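PDB 4FEU: aminoglycoside 3'-phosphotransferase AphA1-IAB from Acinetobacter baumannii, which transfers a phosphate group from ATP to the 3'-hydroxyl of kanamycin and related aminoglycosides, making its bacterial host resistant to these antibiotics. Local coordinates for residues R28-N33 and I41-G46; E52-H57 and T99-G104; D68-L73 and A95-T100; M80-I85 and I213-V218. All blocks are in the same frame, centred on the assembly; numbering follows the deposited sequence.

Interaction 1: R28-N33 and I41-G46; sequences RWARDN and IYRLYG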
# COMPACT_ATOMS: atom_id res chain seq x y z
N ARG A 28 0.38 6.97 25.90
CA ARG A 28 0.49 5.56 26.22
C ARG A 28 1.06 4.94 24.95
O ARG A 28 0.81 5.43 23.85
CB ARG A 28 -0.90 4.98 26.52
CG ARG A 28 -1.11 4.68 27.99
CD ARG A 28 -1.60 3.25 28.14
NE ARG A 28 -1.32 2.71 29.47
CZ ARG A 28 -2.21 2.66 30.46
NH1 ARG A 28 -3.44 3.14 30.28
NH2 ARG A 28 -1.87 2.14 31.63
N TRP A 29 1.84 3.87 25.09
CA TRP A 29 2.50 3.21 23.97
C TRP A 29 2.03 1.79 23.74
O TRP A 29 1.78 1.05 24.68
CB TRP A 29 4.03 3.20 24.19
CG TRP A 29 4.67 4.55 24.19
CD1 TRP A 29 4.74 5.42 25.24
CD2 TRP A 29 5.47 5.12 23.15
NE1 TRP A 29 5.48 6.52 24.89
CE2 TRP A 29 5.96 6.36 23.62
CE3 TRP A 29 5.84 4.69 21.86
CZ2 TRP A 29 6.76 7.19 22.83
CZ3 TRP A 29 6.60 5.53 21.07
CH2 TRP A 29 7.06 6.77 21.55
N ALA A 30 1.96 1.41 22.47
CA ALA A 30 1.63 0.06 22.04
C ALA A 30 2.44 -0.22 20.80
O ALA A 30 2.73 0.70 20.05
CB ALA A 30 0.15 -0.08 21.76
N ARG A 31 2.87 -1.46 20.61
CA ARG A 31 3.65 -1.89 19.47
C ARG A 31 2.71 -2.70 18.54
O ARG A 31 2.14 -3.69 18.98
CB ARG A 31 4.83 -2.74 19.96
CG ARG A 31 5.82 -3.08 18.86
CD ARG A 31 6.52 -4.41 19.10
NE ARG A 31 7.46 -4.64 18.01
CZ ARG A 31 8.77 -4.73 18.15
NH1 ARG A 31 9.32 -4.69 19.36
NH2 ARG A 31 9.55 -4.88 17.08
N ASP A 32 2.52 -2.25 17.29
CA ASP A 32 1.61 -2.87 16.32
C ASP A 32 2.29 -3.73 15.26
O ASP A 32 3.11 -3.24 14.46
CB ASP A 32 0.75 -1.81 15.60
CG ASP A 32 -0.23 -1.02 16.44
OD1 ASP A 32 -0.38 -1.36 17.64
OD2 ASP A 32 -0.87 -0.09 15.89
N ASN A 33 1.86 -4.99 15.21
CA ASN A 33 2.29 -5.92 14.19
C ASN A 33 1.14 -5.98 13.17
O ASN A 33 0.14 -6.68 13.39
CB ASN A 33 2.60 -7.32 14.77
CG ASN A 33 2.91 -8.34 13.70
OD1 ASN A 33 3.21 -8.01 12.54
ND2 ASN A 33 2.81 -9.61 14.04
N ILE A 41 6.39 -0.12 14.29
CA ILE A 41 5.27 0.80 14.35
C ILE A 41 4.79 0.86 15.79
O ILE A 41 4.48 -0.17 16.39
CB ILE A 41 4.12 0.44 13.36
CG1 ILE A 41 4.63 0.39 11.88
CG2 ILE A 41 2.95 1.42 13.52
CD1 ILE A 41 3.68 -0.26 10.85
N TYR A 42 4.78 2.06 16.36
CA TYR A 42 4.26 2.33 17.69
C TYR A 42 2.98 3.14 17.53
O TYR A 42 2.94 4.05 16.70
CB TYR A 42 5.26 3.13 18.54
CG TYR A 42 6.55 2.40 18.82
CD1 TYR A 42 6.61 1.40 19.79
CD2 TYR A 42 7.72 2.74 18.15
CE1 TYR A 42 7.80 0.72 20.05
CE2 TYR A 42 8.92 2.08 18.42
CZ TYR A 42 8.96 1.07 19.37
OH TYR A 42 10.14 0.42 19.62
N ARG A 43 1.93 2.78 18.30
CA ARG A 43 0.67 3.51 18.36
C ARG A 43 0.72 4.31 19.66
O ARG A 43 1.10 3.78 20.70
CB ARG A 43 -0.55 2.57 18.31
CG ARG A 43 -1.87 3.31 18.02
CD ARG A 43 -3.07 2.38 17.95
NE ARG A 43 -3.20 1.54 19.15
CZ ARG A 43 -3.98 1.80 20.20
NH1 ARG A 43 -4.01 0.96 21.23
NH2 ARG A 43 -4.75 2.88 20.22
N LEU A 44 0.40 5.62 19.57
CA LEU A 44 0.44 6.54 20.69
C LEU A 44 -0.95 7.00 20.96
O LEU A 44 -1.60 7.61 20.11
CB LEU A 44 1.42 7.70 20.44
CG LEU A 44 2.91 7.28 20.56
CD1 LEU A 44 3.52 6.89 19.21
CD2 LEU A 44 3.71 8.33 21.22
N TYR A 45 -1.46 6.61 22.13
CA TYR A 45 -2.84 6.83 22.51
C TYR A 45 -2.94 7.24 23.98
O TYR A 45 -1.92 7.42 24.65
CB TYR A 45 -3.62 5.51 22.25
CG TYR A 45 -3.20 4.36 23.14
CD1 TYR A 45 -2.09 3.58 22.83
CD2 TYR A 45 -3.93 4.03 24.28
CE1 TYR A 45 -1.70 2.52 23.65
CE2 TYR A 45 -3.56 2.97 25.10
CZ TYR A 45 -2.44 2.21 24.78
OH TYR A 45 -2.07 1.16 25.58
N GLY A 46 -4.18 7.40 24.46
CA GLY A 46 -4.47 7.69 25.86
C GLY A 46 -4.07 9.03 26.41
O GLY A 46 -4.11 9.22 27.63
O HOH W 1 5.80 -2.87 15.05

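Interaction 2: E52-H57 and T99-G104; sequences ELFLKH and TTAIPG. With 537 (2,6-dihydroanthra/1,9-cd/pyrazol-6-one), chain H.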
# COMPACT_ATOMS: atom_id res chain seq x y z
N GLU A 52 -4.53 10.53 18.33
CA GLU A 52 -3.75 9.31 18.24
C GLU A 52 -2.61 9.63 17.29
O GLU A 52 -2.80 10.38 16.32
CB GLU A 52 -4.63 8.19 17.65
CG GLU A 52 -3.98 6.81 17.61
CD GLU A 52 -4.85 5.69 17.07
OE1 GLU A 52 -5.25 5.76 15.89
OE2 GLU A 52 -5.11 4.74 17.83
N LEU A 53 -1.41 9.11 17.58
CA LEU A 53 -0.25 9.28 16.71
C LEU A 53 0.36 7.93 16.40
O LEU A 53 0.16 6.97 17.16
CB LEU A 53 0.82 10.22 17.29
CG LEU A 53 0.41 11.62 17.81
CD1 LEU A 53 1.62 12.35 18.41
CD2 LEU A 53 -0.19 12.50 16.73
N PHE A 54 1.12 7.85 15.29
CA PHE A 54 1.89 6.67 14.94
C PHE A 54 3.34 7.07 14.79
O PHE A 54 3.63 8.15 14.28
CB PHE A 54 1.38 5.97 13.66
CG PHE A 54 0.17 5.10 13.89
CD1 PHE A 54 0.30 3.81 14.38
CD2 PHE A 54 -1.11 5.58 13.65
CE1 PHE A 54 -0.83 3.01 14.62
CE2 PHE A 54 -2.24 4.78 13.88
CZ PHE A 54 -2.09 3.50 14.36
N LEU A 55 4.24 6.23 15.29
CA LEU A 55 5.69 6.44 15.17
C LEU A 55 6.26 5.20 14.51
O LEU A 55 6.08 4.09 15.01
CB LEU A 55 6.36 6.74 16.53
CG LEU A 55 7.92 6.93 16.57
CD1 LEU A 55 8.39 8.13 15.73
CD2 LEU A 55 8.44 7.06 18.00
N LYS A 56 6.83 5.38 13.32
CA LYS A 56 7.50 4.34 12.56
C LYS A 56 9.02 4.49 12.81
O LYS A 56 9.53 5.61 12.80
CB LYS A 56 7.23 4.51 11.07
CG LYS A 56 5.98 3.83 10.56
CD LYS A 56 6.26 3.29 9.16
CE LYS A 56 5.09 2.53 8.58
NZ LYS A 56 5.55 1.35 7.78
N HIS A 57 9.72 3.38 13.09
CA HIS A 57 11.17 3.40 13.30
C HIS A 57 11.80 2.38 12.39
O HIS A 57 11.39 1.22 12.38
CB HIS A 57 11.56 3.15 14.77
CG HIS A 57 13.05 3.07 15.02
ND1 HIS A 57 13.58 2.18 15.94
CD2 HIS A 57 14.07 3.75 14.45
CE1 HIS A 57 14.89 2.36 15.91
NE2 HIS A 57 15.23 3.29 15.02
N THR A 99 3.64 10.62 12.87
CA THR A 99 2.51 11.11 12.09
C THR A 99 1.23 11.06 12.88
O THR A 99 1.17 10.36 13.87
CB THR A 99 2.33 10.25 10.79
OG1 THR A 99 1.95 8.92 11.15
CG2 THR A 99 3.56 10.24 9.87
N THR A 100 0.19 11.76 12.43
CA THR A 100 -1.12 11.68 13.07
C THR A 100 -1.82 10.41 12.50
O THR A 100 -1.48 9.97 11.41
CB THR A 100 -1.97 12.88 12.71
OG1 THR A 100 -2.20 12.87 11.29
CG2 THR A 100 -1.38 14.19 13.20
N ALA A 101 -2.79 9.86 13.23
CA ALA A 101 -3.54 8.72 12.74
C ALA A 101 -4.75 9.18 11.91
O ALA A 101 -5.27 10.27 12.12
CB ALA A 101 -4.03 7.90 13.91
N ILE A 102 -5.20 8.33 11.00
CA ILE A 102 -6.41 8.56 10.23
C ILE A 102 -7.48 7.83 11.04
O ILE A 102 -7.35 6.62 11.27
CB ILE A 102 -6.34 8.06 8.76
CG1 ILE A 102 -5.28 8.84 7.95
CG2 ILE A 102 -7.73 8.19 8.11
CD1 ILE A 102 -5.20 8.41 6.43
N PRO A 103 -8.49 8.55 11.58
CA PRO A 103 -9.50 7.87 12.42
C PRO A 103 -10.36 6.85 11.67
O PRO A 103 -10.59 7.00 10.49
CB PRO A 103 -10.35 9.03 12.96
CG PRO A 103 -10.20 10.12 11.94
CD PRO A 103 -8.78 10.00 11.44
N GLY A 104 -10.81 5.81 12.36
CA GLY A 104 -11.63 4.79 11.72
C GLY A 104 -11.01 3.41 11.60
O GLY A 104 -10.08 3.08 12.33
C1 537 H . 0.02 6.49 10.12
C2 537 H . -1.35 6.27 10.23
C3 537 H . -1.81 4.97 10.40
C4 537 H . -0.89 3.90 10.52
C5 537 H . 0.48 4.13 10.34
C6 537 H . 0.93 5.43 10.15
C11 537 H . -3.57 3.42 10.78
C12 537 H . -4.93 3.37 10.93
C13 537 H . -5.53 2.12 11.12
C14 537 H . -4.70 0.99 11.18
C15 537 H . -3.29 1.09 11.04
C16 537 H . -2.70 2.34 10.89
C20 537 H . -1.33 2.59 10.79
C21 537 H . -3.19 4.72 10.56
O22 537 H . -0.50 1.68 10.83
N23 537 H . -4.34 5.40 10.58
N24 537 H . -5.32 4.65 10.81
O HOH W 2 4.06 7.21 11.44

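Interaction 3: D68-L73 and A95-T100; sequences DEMVRL and AWLLTT. With 537 (2,6-dihydroanthra/1,9-cd/pyrazol-6-one), chain H.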
# COMPACT_ATOMS: atom_id res chain seq x y z
N ASP A 68 11.75 6.88 2.54
CA ASP A 68 10.93 6.81 1.32
C ASP A 68 9.46 7.16 1.57
O ASP A 68 8.88 7.89 0.77
CB ASP A 68 11.01 5.41 0.68
CG ASP A 68 12.32 4.98 0.07
OD1 ASP A 68 13.15 5.86 -0.24
OD2 ASP A 68 12.50 3.76 -0.14
N GLU A 69 8.87 6.65 2.69
CA GLU A 69 7.48 6.96 3.04
C GLU A 69 7.29 8.43 3.37
O GLU A 69 6.32 9.04 2.89
CB GLU A 69 6.95 6.10 4.20
CG GLU A 69 5.43 6.18 4.25
CD GLU A 69 4.62 5.50 5.34
OE1 GLU A 69 5.22 5.06 6.35
OE2 GLU A 69 3.38 5.46 5.19
N MSE A 70 8.20 8.99 4.19
CA MSE A 70 8.18 10.39 4.61
C MSE A 70 8.12 11.35 3.43
O MSE A 70 7.30 12.28 3.46
CB MSE A 70 9.40 10.69 5.52
CG MSE A 70 9.37 12.10 6.11
SE MSE A 70 10.08 13.49 4.92
CE MSE A 70 11.90 12.84 4.69
N VAL A 71 8.95 11.13 2.37
CA VAL A 71 8.94 12.04 1.22
C VAL A 71 7.63 11.96 0.44
O VAL A 71 7.11 12.97 -0.02
CB VAL A 71 10.19 12.00 0.28
CG1 VAL A 71 11.37 12.63 0.96
CG2 VAL A 71 10.52 10.58 -0.18
N ARG A 72 7.10 10.75 0.34
CA ARG A 72 5.88 10.45 -0.38
C ARG A 72 4.66 11.00 0.32
O ARG A 72 3.78 11.54 -0.36
CB ARG A 72 5.82 8.95 -0.70
CG ARG A 72 6.83 8.63 -1.80
CD ARG A 72 7.22 7.18 -1.91
NE ARG A 72 8.09 6.90 -3.07
CZ ARG A 72 9.41 7.10 -3.12
NH1 ARG A 72 10.04 7.67 -2.10
NH2 ARG A 72 10.09 6.79 -4.21
N LEU A 73 4.63 10.93 1.69
CA LEU A 73 3.57 11.51 2.51
C LEU A 73 3.65 13.02 2.28
O LEU A 73 2.64 13.65 1.95
CB LEU A 73 3.82 11.25 4.02
CG LEU A 73 3.32 9.95 4.66
CD1 LEU A 73 3.82 9.85 6.06
CD2 LEU A 73 1.80 9.88 4.70
N ALA A 95 15.82 6.08 11.17
CA ALA A 95 14.79 6.98 10.66
C ALA A 95 13.60 6.84 11.57
O ALA A 95 13.20 5.72 11.91
CB ALA A 95 14.43 6.66 9.22
N TRP A 96 13.09 7.97 12.04
CA TRP A 96 11.96 8.02 12.94
C TRP A 96 10.91 8.87 12.29
O TRP A 96 11.20 10.03 11.97
CB TRP A 96 12.38 8.66 14.26
CG TRP A 96 13.42 7.88 14.99
CD1 TRP A 96 14.78 7.96 14.84
CD2 TRP A 96 13.19 6.91 16.01
NE1 TRP A 96 15.40 7.09 15.70
CE2 TRP A 96 14.45 6.45 16.45
CE3 TRP A 96 12.03 6.40 16.63
CZ2 TRP A 96 14.59 5.52 17.49
CZ3 TRP A 96 12.17 5.48 17.65
CH2 TRP A 96 13.43 5.04 18.07
N LEU A 97 9.70 8.31 12.10
CA LEU A 97 8.57 9.00 11.45
C LEU A 97 7.34 9.08 12.34
O LEU A 97 6.61 8.09 12.52
CB LEU A 97 8.23 8.34 10.10
CG LEU A 97 7.07 8.92 9.31
CD1 LEU A 97 7.27 10.43 9.00
CD2 LEU A 97 6.82 8.10 8.06
N LEU A 98 7.08 10.28 12.84
CA LEU A 98 5.94 10.59 13.71
C LEU A 98 4.83 11.25 12.90
O LEU A 98 5.06 12.31 12.29
CB LEU A 98 6.36 11.48 14.88
CG LEU A 98 5.27 11.74 15.92
CD1 LEU A 98 4.83 10.45 16.60
CD2 LEU A 98 5.70 12.84 16.92
N THR A 99 3.64 10.62 12.87
CA THR A 99 2.51 11.11 12.09
C THR A 99 1.23 11.06 12.88
O THR A 99 1.17 10.36 13.87
CB THR A 99 2.33 10.25 10.79
OG1 THR A 99 1.95 8.92 11.15
CG2 THR A 99 3.56 10.24 9.87
N THR A 100 0.19 11.76 12.43
CA THR A 100 -1.12 11.68 13.07
C THR A 100 -1.82 10.41 12.50
O THR A 100 -1.48 9.97 11.41
CB THR A 100 -1.97 12.88 12.71
OG1 THR A 100 -2.20 12.87 11.29
CG2 THR A 100 -1.38 14.19 13.20
C1 537 H . 0.02 6.49 10.12
C2 537 H . -1.35 6.27 10.23
C3 537 H . -1.81 4.97 10.40
C4 537 H . -0.89 3.90 10.52
C5 537 H . 0.48 4.13 10.34
C6 537 H . 0.93 5.43 10.15
C11 537 H . -3.57 3.42 10.78
C12 537 H . -4.93 3.37 10.93
C13 537 H . -5.53 2.12 11.12
C14 537 H . -4.70 0.99 11.18
C15 537 H . -3.29 1.09 11.04
C16 537 H . -2.70 2.34 10.89
C20 537 H . -1.33 2.59 10.79
C21 537 H . -3.19 4.72 10.56
O22 537 H . -0.50 1.68 10.83
N23 537 H . -4.34 5.40 10.58
N24 537 H . -5.32 4.65 10.81

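Interaction 4: M80-I85 and I213-V218; sequences MPLPTI and IGCIDV. With 537 (2,6-dihydroanthra/1,9-cd/pyrazol-6-one), chain H.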
# COMPACT_ATOMS: atom_id res chain seq x y z
N MSE A 80 -4.04 14.20 -1.85
CA MSE A 80 -4.93 13.16 -1.26
C MSE A 80 -5.02 13.25 0.25
O MSE A 80 -4.13 13.87 0.86
CB MSE A 80 -4.41 11.73 -1.64
CG MSE A 80 -4.47 11.40 -3.13
SE MSE A 80 -6.21 11.62 -3.93
CE MSE A 80 -6.89 9.82 -3.59
N PRO A 81 -6.03 12.60 0.90
CA PRO A 81 -6.08 12.64 2.37
C PRO A 81 -5.13 11.61 2.98
O PRO A 81 -5.30 10.40 2.80
CB PRO A 81 -7.56 12.36 2.68
CG PRO A 81 -8.04 11.53 1.52
CD PRO A 81 -7.16 11.82 0.34
N LEU A 82 -4.09 12.09 3.67
CA LEU A 82 -3.09 11.21 4.27
C LEU A 82 -2.74 11.59 5.72
O LEU A 82 -3.04 12.72 6.14
CB LEU A 82 -1.78 11.29 3.43
CG LEU A 82 -1.78 11.13 1.91
CD1 LEU A 82 -0.37 11.22 1.41
CD2 LEU A 82 -2.32 9.80 1.49
N PRO A 83 -2.01 10.73 6.47
CA PRO A 83 -1.55 11.15 7.81
C PRO A 83 -0.56 12.32 7.65
O PRO A 83 0.23 12.33 6.69
CB PRO A 83 -0.84 9.89 8.34
CG PRO A 83 -1.43 8.73 7.54
CD PRO A 83 -1.58 9.34 6.16
N THR A 84 -0.61 13.29 8.59
CA THR A 84 0.22 14.50 8.65
C THR A 84 1.59 14.19 9.29
O THR A 84 1.62 13.51 10.31
CB THR A 84 -0.54 15.58 9.48
OG1 THR A 84 -1.76 15.92 8.82
CG2 THR A 84 0.29 16.85 9.74
N ILE A 85 2.71 14.71 8.73
CA ILE A 85 4.06 14.55 9.32
C ILE A 85 4.25 15.56 10.47
O ILE A 85 4.35 16.76 10.24
CB ILE A 85 5.19 14.67 8.26
CG1 ILE A 85 5.06 13.58 7.18
CG2 ILE A 85 6.60 14.67 8.91
CD1 ILE A 85 5.70 13.94 5.82
N ILE A 213 -11.97 7.79 4.22
CA ILE A 213 -11.35 9.05 4.60
C ILE A 213 -9.85 9.26 4.30
O ILE A 213 -9.38 10.38 4.42
CB ILE A 213 -11.78 9.53 6.02
CG1 ILE A 213 -11.23 8.62 7.13
CG2 ILE A 213 -13.33 9.70 6.13
CD1 ILE A 213 -11.08 9.37 8.42
N GLY A 214 -9.14 8.21 3.90
CA GLY A 214 -7.72 8.34 3.57
C GLY A 214 -6.98 7.04 3.38
O GLY A 214 -7.56 5.97 3.51
N CYS A 215 -5.70 7.13 3.05
CA CYS A 215 -4.84 5.98 2.85
C CYS A 215 -3.55 6.15 3.58
O CYS A 215 -3.13 7.28 3.86
CB CYS A 215 -4.60 5.66 1.38
SG CYS A 215 -3.76 6.98 0.49
N ILE A 216 -2.95 5.01 3.93
CA ILE A 216 -1.70 4.90 4.67
C ILE A 216 -0.76 4.00 3.86
O ILE A 216 -1.17 3.45 2.84
CB ILE A 216 -2.00 4.35 6.11
CG1 ILE A 216 -2.66 2.95 6.09
CG2 ILE A 216 -2.85 5.36 6.92
CD1 ILE A 216 -2.58 2.13 7.41
N ASP A 217 0.50 3.85 4.34
CA ASP A 217 1.54 2.98 3.78
C ASP A 217 1.92 3.39 2.36
O ASP A 217 1.85 2.60 1.41
CB ASP A 217 1.11 1.49 3.90
CG ASP A 217 2.23 0.46 3.87
OD1 ASP A 217 3.41 0.86 3.72
OD2 ASP A 217 1.91 -0.75 3.96
N VAL A 218 2.37 4.64 2.25
CA VAL A 218 2.69 5.29 0.98
C VAL A 218 4.15 5.18 0.50
O VAL A 218 4.51 5.86 -0.47
CB VAL A 218 2.12 6.75 0.92
CG1 VAL A 218 0.63 6.77 1.22
CG2 VAL A 218 2.89 7.68 1.86
C1 537 H . 0.02 6.49 10.12
C2 537 H . -1.35 6.27 10.23
C3 537 H . -1.81 4.97 10.40
C4 537 H . -0.89 3.90 10.52
C5 537 H . 0.48 4.13 10.34
C6 537 H . 0.93 5.43 10.15
C11 537 H . -3.57 3.42 10.78
C12 537 H . -4.93 3.37 10.93
C13 537 H . -5.53 2.12 11.12
C14 537 H . -4.70 0.99 11.18
C15 537 H . -3.29 1.09 11.04
C16 537 H . -2.70 2.34 10.89
C20 537 H . -1.33 2.59 10.79
C21 537 H . -3.19 4.72 10.56
O22 537 H . -0.50 1.68 10.83
N23 537 H . -4.34 5.40 10.58
N24 537 H . -5.32 4.65 10.81

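Interaction 1: R28-N33 and I41-G46
Tyr45 offers one ring face to CB of Arg28, which sits over its centre in a CH-pi contact 3.6 Å from the ring centroid. The two residues belong to an antiparallel beta hairpin at one edge of the five-stranded sheet in the kinase-like N-terminal lobe. A first torsion that folds the Tyr45 side chain back over its own main chain (chi1 67°) turns the ring toward strand 28-31, where CE1 also meets CB of Ala30 at 3.7 Å. NH1 of Arg43 covers the rim of the opposite ring face. On the other side of the sheet, Leu44 brings CD2 over the six-membered ring of Trp29, 3.7 Å from its centroid. The same indole directs its edge at the face of Tyr42 in an offset edge-to-face pair, planes at 83°. Beneath these side chains the backbone fixes the register: Arg28 with Tyr45 and Ala30 with Arg43 are hydrogen-bonded pairs, the shortest link being Arg28 N to Tyr45 O at 2.7 Å. Farther out, Asp32 rests OD2 on CB of Arg43, but its OD1 stays 4.3 Å from NE of Arg43, beyond salt-bridge range; the arginine instead pairs through NH2 with Glu52. Strand 40-45 in turn bonds to strand 53-59. At the loop end of the hairpin, water 1 donates to Asp32 O (2.8 Å) and accepts from Ile41 N (2.9 Å).

Interaction 2: E52-H57 and T99-G104
Ala101 N bonds to Glu52 O at 3.1 Å from well above the carbonyl plane, 43° out of it, just where regular strand pairing stops. The contact marks the passage from the N-terminal sheet into the hinge of a kinase-like fold, the segment that joins the two lobes. Immediately before it, Phe54 and Thr99 form an antiparallel hydrogen-bonded pair, with Phe54 N to Thr99 O at 2.9 Å and Thr99 N to Phe54 O at 2.8 Å. The methyl group of Ala101 then fits between two side chains: OE1 of Glu52 touches it, and it meets the edge of the Phe54 ring at CE2 (3.6 Å). The other carboxylate oxygen of Glu52 is held by Arg43. One face of the Phe54 ring lies against the bound anthrapyrazolone 537, whose C4 sits over the ring centre, the two flat systems nearly parallel. Ile102 grips the pyrazole edge with its backbone at both ends: its N donates to ligand N23 (3.1 Å), and its O accepts from N24 (2.9 Å). Such a two-point hinge grip is the way protein kinases hold adenine and many flat inhibitors. At the end of the ligand away from the pyrazole, Thr99 OG1 comes 3.3 Å from C1. The same OG1 lies 2.7 Å from water 2, which donates a weak bond to Phe54 O.

Interaction 3: D68-L73 and A95-T100
Helix 62-76, probably the counterpart of helix C in protein kinases, packs obliquely on the N-terminal sheet here, placing Glu69, Met70 and Leu73 against Leu97 and Thr99 of strand 94-100. The axes of the two short segments pass 9.6 Å apart at 36°. Leu97 carries most of the contact. Its CG points anti to the backbone N (chi1 179°), sending the branched end toward the helix, where the two methyls divide the work. CD1 rests against CG of Met70, a selenomethionine, at 3.9 Å; the selenium end of that chain bends away. CD2 meets Leu73 CD1 at 4.0 Å and, on another side, Glu69 OE1 at 3.8 Å. Leu73 uses the same CD1 to touch Thr99 CG2 at 3.8 Å, the two side chains crossing nearly at a right angle, so one methyl spans two inward-facing strand residues. Glu69 is stretched past the leucine, and its carboxylate is shared: OE2 accepts from Val218 N, while OE1 makes a long, weak ion pair with Lys56, consistent with the lysine-glutamate pair of kinases. On the helix itself, Arg72 NH1 donates to Asp68 O at 3.1 Å. Strand 94-100 runs between strands 53-59 and 85-90; Phe88 of the latter adds to the apolar layer against Met70 and Leu97, and Leu73 extends that layer to Pro83 and Val218.

Interaction 4: M80-I85 and I213-V218
Leu82 carries CG anti to its carbonyl carbon (chi1 -50°), while Cys215 has SG straddled by the N and C of its main chain (chi1 63°); together these turns bring Leu82 CD2 against SG at 3.3 Å, a tight apolar touch. Both branches of Ile216 reach the bound anthrapyrazolone 537: CG2 is wedged between the ligand and Pro83 CG, 3.7 Å from the latter, and CD1 lies 3.5 Å from ligand C16. Pro83 crosses Ile216 nearly at a right angle and also uses CG on the ligand, at 3.6 Å from its C2. The two residues thus form an apolar surface on the side of the ligand opposite Phe54. The backbones meet in one hydrogen bond, Cys215 N to Pro81 O (3.3 Å), the donor lying almost straight out from the carbonyl. Gly214 has no side chain beside this oxygen, and its CA approaches Pro81 O to 3.3 Å. Next to it, Pro81 lays CB on Ile213 O at 3.2 Å. Ile213 and Gly214 both face Ile206 as a classic beta bulge, a local irregularity just before the strand ends and the chain turns toward Asp217. At the start of that turn, His197 NE2 bonds to Ile216 O. Asp217, the next residue, touches kanamycin and lies close to the probable proton acceptor Asp199; the segment Ile216-Asp217-Val218 probably corresponds to the DFG region of protein kinases, at the inner wall of the nucleotide pocket.

The sheet runs from interaction 1 through interaction 2 to interaction 3: Tyr42 N and Leu55 O (2.8 Å) link the first two, Lys56 O and Leu97 N (2.8 Å) the next, and interactions 2 and 3 share Thr99 and Thr100. Interaction 4 is tied to strand 94-100 by Thr84 O, 3.1 Å from Thr100 N, while its segment 213-218 is reached from the helix through Glu69 OE2, 3.2 Å from Val218 N. Ligand 537 lies between Phe54 of interaction 2 and Ile216 with Pro83 of interaction 4, and the Ile41 side chain of interaction 1 comes within about 4 Å of it. Toward the probable proton acceptor Asp199, the side chains of Val218 and Glu69 lie about 8 and 9 Å away.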